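Long-range contacts in tyrosine--tRNA ligase (Pyrococcus horikoshii, PDB 2CYC), which probably attaches tyrosine to its cognate tRNA, first activating the amino acid with ATP and then passing it to the acceptor end: residues 150-155 and 166-171; 171-176 and 194-199; 39-44 and 78-83. All blocks are in the same frame, centred on the assembly; numbering follows the deposited sequence.

Contact 1. Residues 150-155 and 166-171; sequences ITIMGR and LIYPMM. With TYR (tyrosine), chain C.
Met-153 lies across one face of the Tyr-168 ring, the two side chains running antiparallel to one another. Its CB sits 4.1 Å from the ring centroid in a CH-pi contact, and its SD, also 4.1 Å from that centroid and 23° off the ring normal, makes a Met-aromatic contact. The chain then bends at the sulfur (chi3 93°), which drops CE onto Tyr-168 CB and Pro-169 CG, each 3.7 Å away. A long, flexible, polarisable thioether suits a place that must follow both a flat ring and a proline. Ile-150 reaches in with CD1, meeting Leu-166 CD1 at 3.9 Å and Pro-169 CG at 4.1 Å, while Ile-152 CD1 lies 4.0 Å from Pro-169 CB. Pro-169, lacking an amide hydrogen, sits at the kink of helix 164-178 and gives these branched chains a compact apolar surface.

With CG opposite the backbone N (chi1 -178°), the Tyr-168 ring carries OH to the ligand. There OH accepts a 2.8 Å hydrogen bond from the ammonium N of the bound tyrosine, which lies at the ring edge and in its plane; Glu-41 OE2 is hydrogen-bonded to the same hydroxyl. His-76 meets the ring edge-to-face. Aromatic, sulfur and aliphatic groups pack against the ring that carries the hydroxyl, and probably help to position it at the amino-group end of the tyrosine-binding pocket.

Contact 2. Residues 171-176 and 194-199; sequences MQVADI and HVIAIE. With TYR (tyrosine), chain C.
Val-173 lays its CG1 branch over Ala-197, 4.0 Å from Ala-197 CA and 4.1 Å from Ala-197 CB, while CG2 packs against Ile-196 CG2. The small methyl of Ala-197 allows the backbones of Val-173 and Ala-197 to approach closely, and a branched valine fills the width between the two neighbours. In Ile-176, one turn further on, CD1 lies trans to CA (chi2 169°), and the extended chain brings CD1 onto Ala-197 CB and to 3.5 Å from His-194 CD2, the isoleucine and histidine side chains crossing at about a right angle.

The polar part of the interface is built on a water. It accepts a hydrogen bond from Gln-172 NE2 at 3.0 Å and is also hydrogen-bonded to His-194 NE2; the imidazole is held through ND1 by His-222. Gln-190 OE1 is a second acceptor for Gln-172 NE2, consistent with a fixed amide orientation in which Gln-172 OE1 accepts from the ammonium N of the bound tyrosine at 2.9 Å. The amide also lies flat over one face of the ligand ring, Gln-172 CD being 3.6 Å from ligand CE1 and nearly above the ring centre. Glutamine fits here because one amide can give to the water and receive from the ligand.

Asp-175 takes the phenol at the other end of the ligand: the tyrosine OH donates to Asp-175 OD2 over 2.5 Å, and Tyr-130 is hydrogen-bonded to OD1. The axes of the two helical segments approach to 9.4 Å and cross at -56°. Helices 164-178 and 191-200 pack beside strand 183-187 of the Rossmann-type class I catalytic domain, the first of them presenting Gln-172 to the amino group and Asp-175 to the phenol.

Contact 3. Residues 39-44 and 78-83; sequences GFEISG and WINDKL. With TYR (tyrosine), chain C.
Asn-80 ND2 is hydrogen-bonded to two acceptors, Glu-41 OE2 and the backbone O of Met-153. The bond from Asn-80 ND2 to Glu-41 OE2 is 2.7 Å long and bent, with an N-H...O angle of 141°. It uses the syn lone pair of the carboxylate, although the acceptor is tilted 25° from the amide plane, and the carboxylate and amide planes stand 90° apart. Glu-41 OE2 has Tyr-168 OH as a further partner, and Asn-80 OD1 faces Arg-155 NE in a bond too short in the model to be sure of. An amide suits position 80 because its N-H groups can serve a carboxylate and a carbonyl at once.

Lys-82 runs past Glu-41 with its ammonium beyond salt-bridge range; the opposite charges are near each other, but the geometry there is doubtful. The lysine's bend at chi2 lays its aliphatic stem along Ser-43, and Lys-82 CB is 3.3 Å from Ser-43 CB, tighter than usual; the small serine side chain lets the lysine stem come this close. Leu-83 closes the apolar end, its CD1 3.8 Å from Ile-42 O and 4.3 Å from Ile-42 CG2. A water accepts from Leu-83 N at 2.8 Å and donates to Ser-43 O, bridging the backbones.

Gly-39 lets the bound tyrosine ring lie against the chain: Gly-39 O is 3.4 Å from ligand CD1. Lys-139 of the second subunit forms a salt bridge with Asp-81. Helix 74-79 ends in a Schellman motif with Asp-81 as the residue of positive phi, and the turn beyond it meets the chain leaving strand 36-40. Helix 87-108 packs on Ile-42, and helix 164-178 borders Asn-80.

How the contacts relate
From the N terminus, contact 3 comes first: it joins the end of strand 36-40 to the turn after helix 74-79, closing a loop that holds helix 48-63 and strand 69-72, a beta-alpha-beta crossover between parallel strands. Contact 1 then closes the short connection into helix 164-178, and contact 2 brings helix 191-200 back against that helix after strand 183-187. The three loops follow one another in series; none nests or crosses, although contacts 1 and 2 share Met-171. In space they meet round the ligand: Ile-152 packs on Gln-172, and Ile-79 touches Met-171. Helix 164-178 thereby ties together the chain leaving an interior strand, the preceding loop and the following helix.

Contact 1. Residues 150-155 and 166-171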
loop_
_atom_site.group_PDB
_atom_site.type_symbol
_atom_site.label_atom_id
_atom_site.label_comp_id
_atom_site.label_asym_id
_atom_site.label_seq_id
_atom_site.Cartn_x
_atom_site.Cartn_y
_atom_site.Cartn_z
ATOM N N ILE A 150 -8.332 -2.973 -10.560
ATOM C CA ILE A 150 -8.972 -1.737 -10.130
ATOM C C ILE A 150 -10.485 -1.686 -10.416
ATOM O O ILE A 150 -11.233 -0.938 -9.777
ATOM C CB ILE A 150 -8.243 -0.537 -10.798
ATOM C CG1 ILE A 150 -8.006 0.551 -9.763
ATOM C CG2 ILE A 150 -9.021 -0.023 -11.996
ATOM C CD1 ILE A 150 -7.055 0.117 -8.664
ATOM N N THR A 151 -10.933 -2.491 -11.370
ATOM C CA THR A 151 -12.346 -2.529 -11.724
ATOM C C THR A 151 -13.240 -3.049 -10.586
ATOM O O THR A 151 -14.441 -2.769 -10.572
ATOM C CB THR A 151 -12.582 -3.403 -12.994
ATOM O OG1 THR A 151 -12.169 -4.752 -12.738
ATOM C CG2 THR A 151 -11.783 -2.851 -14.182
ATOM N N ILE A 152 -12.669 -3.794 -9.633
ATOM C CA ILE A 152 -13.481 -4.314 -8.538
ATOM C C ILE A 152 -14.077 -3.181 -7.707
ATOM O O ILE A 152 -15.048 -3.393 -6.969
ATOM C CB ILE A 152 -12.692 -5.285 -7.589
ATOM C CG1 ILE A 152 -11.573 -4.541 -6.857
ATOM C CG2 ILE A 152 -12.137 -6.467 -8.389
ATOM C CD1 ILE A 152 -10.766 -5.434 -5.902
ATOM N N MET A 153 -13.513 -1.980 -7.816
ATOM C CA MET A 153 -14.054 -0.864 -7.052
ATOM C C MET A 153 -14.843 0.086 -7.936
ATOM O O MET A 153 -15.116 1.232 -7.564
ATOM C CB MET A 153 -12.952 -0.132 -6.273
ATOM C CG MET A 153 -11.986 0.717 -7.058
ATOM S SD MET A 153 -10.584 1.193 -5.959
ATOM C CE MET A 153 -9.551 -0.050 -6.334
ATOM N N GLY A 154 -15.222 -0.424 -9.107
ATOM C CA GLY A 154 -16.012 0.341 -10.052
ATOM C C GLY A 154 -15.259 1.428 -10.787
ATOM O O GLY A 154 -15.864 2.389 -11.250
ATOM N N ARG A 155 -13.944 1.279 -10.900
ATOM C CA ARG A 155 -13.121 2.268 -11.590
ATOM C C ARG A 155 -12.277 1.669 -12.695
ATOM O O ARG A 155 -12.117 0.449 -12.793
ATOM C CB ARG A 155 -12.169 2.957 -10.613
ATOM C CG ARG A 155 -12.853 3.882 -9.661
ATOM C CD ARG A 155 -11.960 4.230 -8.503
ATOM N NE ARG A 155 -12.729 4.952 -7.503
ATOM C CZ ARG A 155 -13.149 6.202 -7.644
ATOM N NH1 ARG A 155 -12.859 6.874 -8.748
ATOM N NH2 ARG A 155 -13.873 6.771 -6.688
ATOM N N LEU A 166 -4.955 2.114 -5.391
ATOM C CA LEU A 166 -4.212 0.926 -5.821
ATOM C C LEU A 166 -3.975 0.015 -4.609
ATOM O O LEU A 166 -3.782 -1.189 -4.754
ATOM C CB LEU A 166 -2.864 1.322 -6.439
ATOM C CG LEU A 166 -2.846 1.721 -7.923
ATOM C CD1 LEU A 166 -3.216 0.514 -8.759
ATOM C CD2 LEU A 166 -3.814 2.862 -8.188
ATOM N N ILE A 167 -3.977 0.590 -3.411
ATOM C CA ILE A 167 -3.782 -0.225 -2.213
ATOM C C ILE A 167 -5.052 -1.044 -1.928
ATOM O O ILE A 167 -4.989 -2.192 -1.483
ATOM C CB ILE A 167 -3.444 0.667 -0.992
ATOM C CG1 ILE A 167 -2.132 1.419 -1.256
ATOM C CG2 ILE A 167 -3.343 -0.189 0.284
ATOM C CD1 ILE A 167 -1.789 2.440 -0.189
ATOM N N TYR A 168 -6.205 -0.443 -2.206
ATOM C CA TYR A 168 -7.517 -1.072 -1.995
ATOM C C TYR A 168 -7.612 -2.564 -2.393
ATOM O O TYR A 168 -8.037 -3.405 -1.598
ATOM C CB TYR A 168 -8.577 -0.234 -2.744
ATOM C CG TYR A 168 -10.037 -0.665 -2.626
ATOM C CD1 TYR A 168 -11.015 0.258 -2.266
ATOM C CD2 TYR A 168 -10.451 -1.956 -2.965
ATOM C CE1 TYR A 168 -12.364 -0.077 -2.250
ATOM C CE2 TYR A 168 -11.806 -2.305 -2.953
ATOM C CZ TYR A 168 -12.755 -1.356 -2.594
ATOM O OH TYR A 168 -14.097 -1.679 -2.571
ATOM N N PRO A 169 -7.207 -2.921 -3.615
ATOM C CA PRO A 169 -7.319 -4.345 -3.967
ATOM C C PRO A 169 -6.463 -5.276 -3.098
ATOM O O PRO A 169 -6.839 -6.415 -2.834
ATOM C CB PRO A 169 -6.906 -4.372 -5.441
ATOM C CG PRO A 169 -7.235 -2.958 -5.921
ATOM C CD PRO A 169 -6.734 -2.133 -4.763
ATOM N N MET A 170 -5.301 -4.799 -2.671
ATOM C CA MET A 170 -4.440 -5.622 -1.840
ATOM C C MET A 170 -5.063 -5.758 -0.448
ATOM O O MET A 170 -4.868 -6.759 0.242
ATOM C CB MET A 170 -3.031 -5.012 -1.779
ATOM C CG MET A 170 -2.330 -5.019 -3.142
ATOM S SD MET A 170 -2.074 -6.689 -3.827
ATOM C CE MET A 170 -3.591 -6.926 -4.822
ATOM N N MET A 171 -5.826 -4.750 -0.044
ATOM C CA MET A 171 -6.505 -4.799 1.245
ATOM C C MET A 171 -7.642 -5.828 1.169
ATOM O O MET A 171 -7.897 -6.550 2.134
ATOM C CB MET A 171 -7.082 -3.424 1.599
ATOM C CG MET A 171 -6.053 -2.392 2.033
ATOM S SD MET A 171 -6.773 -0.729 2.065
ATOM C CE MET A 171 -8.032 -0.929 3.375
HETATM N N TYR C . -14.832 -4.203 -3.414
HETATM C CA TYR C . -16.172 -4.527 -2.837
HETATM C C TYR C . -17.267 -3.743 -3.558
HETATM O O TYR C . -16.923 -2.850 -4.363
HETATM C CB TYR C . -16.195 -4.198 -1.336
HETATM C CG TYR C . -15.240 -5.044 -0.516
HETATM C CD1 TYR C . -15.374 -6.431 -0.462
HETATM C CD2 TYR C . -14.200 -4.456 0.210
HETATM C CE1 TYR C . -14.488 -7.218 0.294
HETATM C CE2 TYR C . -13.321 -5.226 0.971
HETATM C CZ TYR C . -13.464 -6.603 1.007
HETATM O OH TYR C . -12.578 -7.360 1.754
HETATM O OXT TYR C . -18.454 -4.027 -3.305
#

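Contact 2. Residues 171-176 and 194-199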
loop_
_atom_site.group_PDB
_atom_site.type_symbol
_atom_site.label_atom_id
_atom_site.label_comp_id
_atom_site.label_asym_id
_atom_site.label_seq_id
_atom_site.Cartn_x
_atom_site.Cartn_y
_atom_site.Cartn_z
ATOM N N MET A 171 -5.826 -4.750 -0.044
ATOM C CA MET A 171 -6.505 -4.799 1.245
ATOM C C MET A 171 -7.642 -5.828 1.169
ATOM O O MET A 171 -7.897 -6.550 2.134
ATOM C CB MET A 171 -7.082 -3.424 1.599
ATOM C CG MET A 171 -6.053 -2.392 2.033
ATOM S SD MET A 171 -6.773 -0.729 2.065
ATOM C CE MET A 171 -8.032 -0.929 3.375
ATOM N N GLN A 172 -8.319 -5.896 0.023
ATOM C CA GLN A 172 -9.425 -6.840 -0.139
ATOM C C GLN A 172 -8.898 -8.264 -0.055
ATOM O O GLN A 172 -9.528 -9.129 0.564
ATOM C CB GLN A 172 -10.162 -6.634 -1.477
ATOM C CG GLN A 172 -11.418 -7.540 -1.642
ATOM C CD GLN A 172 -12.453 -6.973 -2.611
ATOM O OE1 GLN A 172 -12.461 -5.774 -2.881
ATOM N NE2 GLN A 172 -13.350 -7.832 -3.117
ATOM N N VAL A 173 -7.746 -8.514 -0.668
ATOM C CA VAL A 173 -7.177 -9.855 -0.602
ATOM C C VAL A 173 -6.746 -10.174 0.835
ATOM O O VAL A 173 -7.006 -11.269 1.341
ATOM C CB VAL A 173 -5.985 -9.992 -1.570
ATOM C CG1 VAL A 173 -5.282 -11.320 -1.367
ATOM C CG2 VAL A 173 -6.491 -9.883 -3.005
ATOM N N ALA A 174 -6.103 -9.208 1.490
ATOM C CA ALA A 174 -5.648 -9.369 2.874
ATOM C C ALA A 174 -6.825 -9.616 3.823
ATOM O O ALA A 174 -6.721 -10.401 4.772
ATOM C CB ALA A 174 -4.857 -8.123 3.319
ATOM N N ASP A 175 -7.944 -8.949 3.560
ATOM C CA ASP A 175 -9.137 -9.124 4.378
ATOM C C ASP A 175 -9.518 -10.595 4.426
ATOM O O ASP A 175 -10.012 -11.090 5.443
ATOM C CB ASP A 175 -10.329 -8.354 3.797
ATOM C CG ASP A 175 -10.144 -6.859 3.846
ATOM O OD1 ASP A 175 -9.354 -6.383 4.686
ATOM O OD2 ASP A 175 -10.807 -6.166 3.054
ATOM N N ILE A 176 -9.306 -11.286 3.310
ATOM C CA ILE A 176 -9.646 -12.695 3.237
ATOM C C ILE A 176 -8.754 -13.544 4.139
ATOM O O ILE A 176 -9.238 -14.303 4.985
ATOM C CB ILE A 176 -9.550 -13.217 1.767
ATOM C CG1 ILE A 176 -10.709 -12.636 0.943
ATOM C CG2 ILE A 176 -9.560 -14.752 1.746
ATOM C CD1 ILE A 176 -10.589 -12.844 -0.561
ATOM N N HIS A 194 -10.456 -12.342 -6.042
ATOM C CA HIS A 194 -10.462 -13.719 -5.578
ATOM C C HIS A 194 -9.491 -14.587 -6.387
ATOM O O HIS A 194 -8.886 -15.512 -5.845
ATOM C CB HIS A 194 -11.905 -14.246 -5.608
ATOM C CG HIS A 194 -12.795 -13.584 -4.594
ATOM N ND1 HIS A 194 -14.162 -13.764 -4.558
ATOM C CD2 HIS A 194 -12.497 -12.770 -3.549
ATOM C CE1 HIS A 194 -14.666 -13.094 -3.535
ATOM N NE2 HIS A 194 -13.677 -12.483 -2.906
ATOM N N VAL A 195 -9.322 -14.281 -7.674
ATOM C CA VAL A 195 -8.378 -15.042 -8.491
ATOM C C VAL A 195 -6.955 -14.787 -7.946
ATOM O O VAL A 195 -6.126 -15.690 -7.897
ATOM C CB VAL A 195 -8.455 -14.624 -9.986
ATOM C CG1 VAL A 195 -7.373 -15.351 -10.800
ATOM C CG2 VAL A 195 -9.832 -14.954 -10.540
ATOM N N ILE A 196 -6.685 -13.556 -7.524
ATOM C CA ILE A 196 -5.380 -13.220 -6.964
ATOM C C ILE A 196 -5.224 -13.932 -5.611
ATOM O O ILE A 196 -4.188 -14.525 -5.321
ATOM C CB ILE A 196 -5.236 -11.696 -6.779
ATOM C CG1 ILE A 196 -5.202 -11.005 -8.152
ATOM C CG2 ILE A 196 -3.969 -11.391 -5.999
ATOM C CD1 ILE A 196 -5.367 -9.487 -8.098
ATOM N N ALA A 197 -6.271 -13.884 -4.795
ATOM C CA ALA A 197 -6.245 -14.537 -3.494
ATOM C C ALA A 197 -5.882 -16.019 -3.647
ATOM O O ALA A 197 -5.067 -16.550 -2.901
ATOM C CB ALA A 197 -7.605 -14.400 -2.821
ATOM N N ILE A 198 -6.493 -16.683 -4.619
ATOM C CA ILE A 198 -6.225 -18.088 -4.842
ATOM C C ILE A 198 -4.788 -18.308 -5.301
ATOM O O ILE A 198 -4.142 -19.258 -4.863
ATOM C CB ILE A 198 -7.237 -18.670 -5.850
ATOM C CG1 ILE A 198 -8.611 -18.749 -5.178
ATOM C CG2 ILE A 198 -6.805 -20.042 -6.317
ATOM C CD1 ILE A 198 -9.772 -19.010 -6.140
ATOM N N GLU A 199 -4.283 -17.421 -6.157
ATOM C CA GLU A 199 -2.899 -17.504 -6.645
ATOM C C GLU A 199 -1.828 -17.342 -5.546
ATOM O O GLU A 199 -0.814 -18.040 -5.558
ATOM C CB GLU A 199 -2.643 -16.431 -7.710
ATOM C CG GLU A 199 -2.988 -16.835 -9.138
ATOM C CD GLU A 199 -2.930 -15.658 -10.104
ATOM O OE1 GLU A 199 -2.046 -14.788 -9.938
ATOM O OE2 GLU A 199 -3.764 -15.612 -11.038
HETATM N N TYR C . -14.832 -4.203 -3.414
HETATM C CA TYR C . -16.172 -4.527 -2.837
HETATM C C TYR C . -17.267 -3.743 -3.558
HETATM O O TYR C . -16.923 -2.850 -4.363
HETATM C CB TYR C . -16.195 -4.198 -1.336
HETATM C CG TYR C . -15.240 -5.044 -0.516
HETATM C CD1 TYR C . -15.374 -6.431 -0.462
HETATM C CD2 TYR C . -14.200 -4.456 0.210
HETATM C CE1 TYR C . -14.488 -7.218 0.294
HETATM C CE2 TYR C . -13.321 -5.226 0.971
HETATM C CZ TYR C . -13.464 -6.603 1.007
HETATM O OH TYR C . -12.578 -7.360 1.754
HETATM O OXT TYR C . -18.454 -4.027 -3.305
HETATM O O HOH W 1 -13.824 -10.309 -1.413
#

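Contact 3. Residues 39-44 and 78-83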
loop_
_atom_site.group_PDB
_atom_site.type_symbol
_atom_site.label_atom_id
_atom_site.label_comp_id
_atom_site.label_asym_id
_atom_site.label_seq_id
_atom_site.Cartn_x
_atom_site.Cartn_y
_atom_site.Cartn_z
ATOM N N GLY A 39 -17.811 -8.648 1.618
ATOM C CA GLY A 39 -17.617 -7.264 1.997
ATOM C C GLY A 39 -18.425 -6.306 1.149
ATOM O O GLY A 39 -18.742 -6.584 -0.008
ATOM N N PHE A 40 -18.767 -5.164 1.731
ATOM C CA PHE A 40 -19.539 -4.174 1.003
ATOM C C PHE A 40 -18.997 -2.792 1.275
ATOM O O PHE A 40 -18.612 -2.464 2.400
ATOM C CB PHE A 40 -21.002 -4.153 1.447
ATOM C CG PHE A 40 -21.697 -5.465 1.350
ATOM C CD1 PHE A 40 -21.676 -6.360 2.420
ATOM C CD2 PHE A 40 -22.405 -5.802 0.202
ATOM C CE1 PHE A 40 -22.356 -7.564 2.345
ATOM C CE2 PHE A 40 -23.089 -7.010 0.122
ATOM C CZ PHE A 40 -23.062 -7.889 1.197
ATOM N N GLU A 41 -18.978 -1.975 0.241
ATOM C CA GLU A 41 -18.580 -0.598 0.424
ATOM C C GLU A 41 -19.819 0.046 1.055
ATOM O O GLU A 41 -20.929 -0.473 0.923
ATOM C CB GLU A 41 -18.278 0.053 -0.919
ATOM C CG GLU A 41 -16.870 -0.244 -1.446
ATOM C CD GLU A 41 -16.434 0.756 -2.511
ATOM O OE1 GLU A 41 -17.159 1.751 -2.717
ATOM O OE2 GLU A 41 -15.371 0.552 -3.135
ATOM N N ILE A 42 -19.627 1.164 1.740
ATOM C CA ILE A 42 -20.728 1.876 2.382
ATOM C C ILE A 42 -20.903 3.184 1.595
ATOM O O ILE A 42 -20.028 4.053 1.621
ATOM C CB ILE A 42 -20.367 2.180 3.857
ATOM C CG1 ILE A 42 -19.868 0.894 4.548
ATOM C CG2 ILE A 42 -21.572 2.755 4.589
ATOM C CD1 ILE A 42 -20.903 -0.266 4.613
ATOM N N SER A 43 -22.016 3.333 0.885
ATOM C CA SER A 43 -22.194 4.548 0.087
ATOM C C SER A 43 -23.560 4.785 -0.530
ATOM O O SER A 43 -23.647 5.450 -1.564
ATOM C CB SER A 43 -21.187 4.560 -1.052
ATOM O OG SER A 43 -21.439 3.475 -1.935
ATOM N N GLY A 44 -24.618 4.251 0.067
ATOM C CA GLY A 44 -25.939 4.465 -0.496
ATOM C C GLY A 44 -26.968 3.453 -0.037
ATOM O O GLY A 44 -26.677 2.581 0.790
ATOM N N TRP A 78 -13.783 4.864 2.199
ATOM C CA TRP A 78 -13.132 6.153 2.406
ATOM C C TRP A 78 -12.123 6.355 1.264
ATOM O O TRP A 78 -12.067 7.415 0.635
ATOM C CB TRP A 78 -12.443 6.132 3.776
ATOM C CG TRP A 78 -11.344 7.142 3.996
ATOM C CD1 TRP A 78 -11.355 8.470 3.657
ATOM C CD2 TRP A 78 -10.085 6.901 4.642
ATOM N NE1 TRP A 78 -10.178 9.069 4.057
ATOM C CE2 TRP A 78 -9.381 8.130 4.662
ATOM C CE3 TRP A 78 -9.483 5.760 5.211
ATOM C CZ2 TRP A 78 -8.096 8.257 5.225
ATOM C CZ3 TRP A 78 -8.209 5.881 5.774
ATOM C CH2 TRP A 78 -7.527 7.128 5.775
ATOM N N ILE A 79 -11.345 5.314 0.994
ATOM C CA ILE A 79 -10.353 5.334 -0.075
ATOM C C ILE A 79 -11.036 5.542 -1.420
ATOM O O ILE A 79 -10.549 6.288 -2.278
ATOM C CB ILE A 79 -9.584 3.996 -0.127
ATOM C CG1 ILE A 79 -8.571 3.940 1.019
ATOM C CG2 ILE A 79 -8.927 3.816 -1.494
ATOM C CD1 ILE A 79 -7.855 2.597 1.122
ATOM N N ASN A 80 -12.179 4.887 -1.595
ATOM C CA ASN A 80 -12.903 4.984 -2.849
ATOM C C ASN A 80 -13.814 6.208 -2.956
ATOM O O ASN A 80 -14.695 6.262 -3.809
ATOM C CB ASN A 80 -13.697 3.690 -3.095
ATOM C CG ASN A 80 -13.900 3.419 -4.572
ATOM O OD1 ASN A 80 -13.213 4.006 -5.408
ATOM N ND2 ASN A 80 -14.828 2.522 -4.903
ATOM N N ASP A 81 -13.587 7.186 -2.083
ATOM C CA ASP A 81 -14.345 8.439 -2.063
ATOM C C ASP A 81 -15.862 8.343 -1.894
ATOM O O ASP A 81 -16.597 9.142 -2.466
ATOM C CB ASP A 81 -14.045 9.251 -3.327
ATOM C CG ASP A 81 -12.570 9.571 -3.473
ATOM O OD1 ASP A 81 -11.961 10.036 -2.484
ATOM O OD2 ASP A 81 -12.023 9.361 -4.575
ATOM N N LYS A 82 -16.341 7.393 -1.101
ATOM C CA LYS A 82 -17.782 7.279 -0.916
ATOM C C LYS A 82 -18.237 8.242 0.158
ATOM O O LYS A 82 -17.464 8.599 1.052
ATOM C CB LYS A 82 -18.171 5.850 -0.532
ATOM C CG LYS A 82 -17.836 4.818 -1.594
ATOM C CD LYS A 82 -18.364 5.233 -2.958
ATOM C CE LYS A 82 -18.126 4.138 -3.979
ATOM N NZ LYS A 82 -18.388 4.641 -5.351
ATOM N N LEU A 83 -19.495 8.665 0.070
ATOM C CA LEU A 83 -20.035 9.584 1.046
ATOM C C LEU A 83 -19.055 10.733 1.237
ATOM O O LEU A 83 -18.686 11.083 2.362
ATOM C CB LEU A 83 -20.295 8.840 2.372
ATOM C CG LEU A 83 -21.510 7.889 2.306
ATOM C CD1 LEU A 83 -21.572 6.946 3.510
ATOM C CD2 LEU A 83 -22.782 8.740 2.236
HETATM N N TYR C . -14.832 -4.203 -3.414
HETATM C CA TYR C . -16.172 -4.527 -2.837
HETATM C C TYR C . -17.267 -3.743 -3.558
HETATM O O TYR C . -16.923 -2.850 -4.363
HETATM C CB TYR C . -16.195 -4.198 -1.336
HETATM C CG TYR C . -15.240 -5.044 -0.516
HETATM C CD1 TYR C . -15.374 -6.431 -0.462
HETATM C CD2 TYR C . -14.200 -4.456 0.210
HETATM C CE1 TYR C . -14.488 -7.218 0.294
HETATM C CE2 TYR C . -13.321 -5.226 0.971
HETATM C CZ TYR C . -13.464 -6.603 1.007
HETATM O OH TYR C . -12.578 -7.360 1.754
HETATM O OXT TYR C . -18.454 -4.027 -3.305
HETATM O O HOH W 2 -21.316 7.646 -1.832
#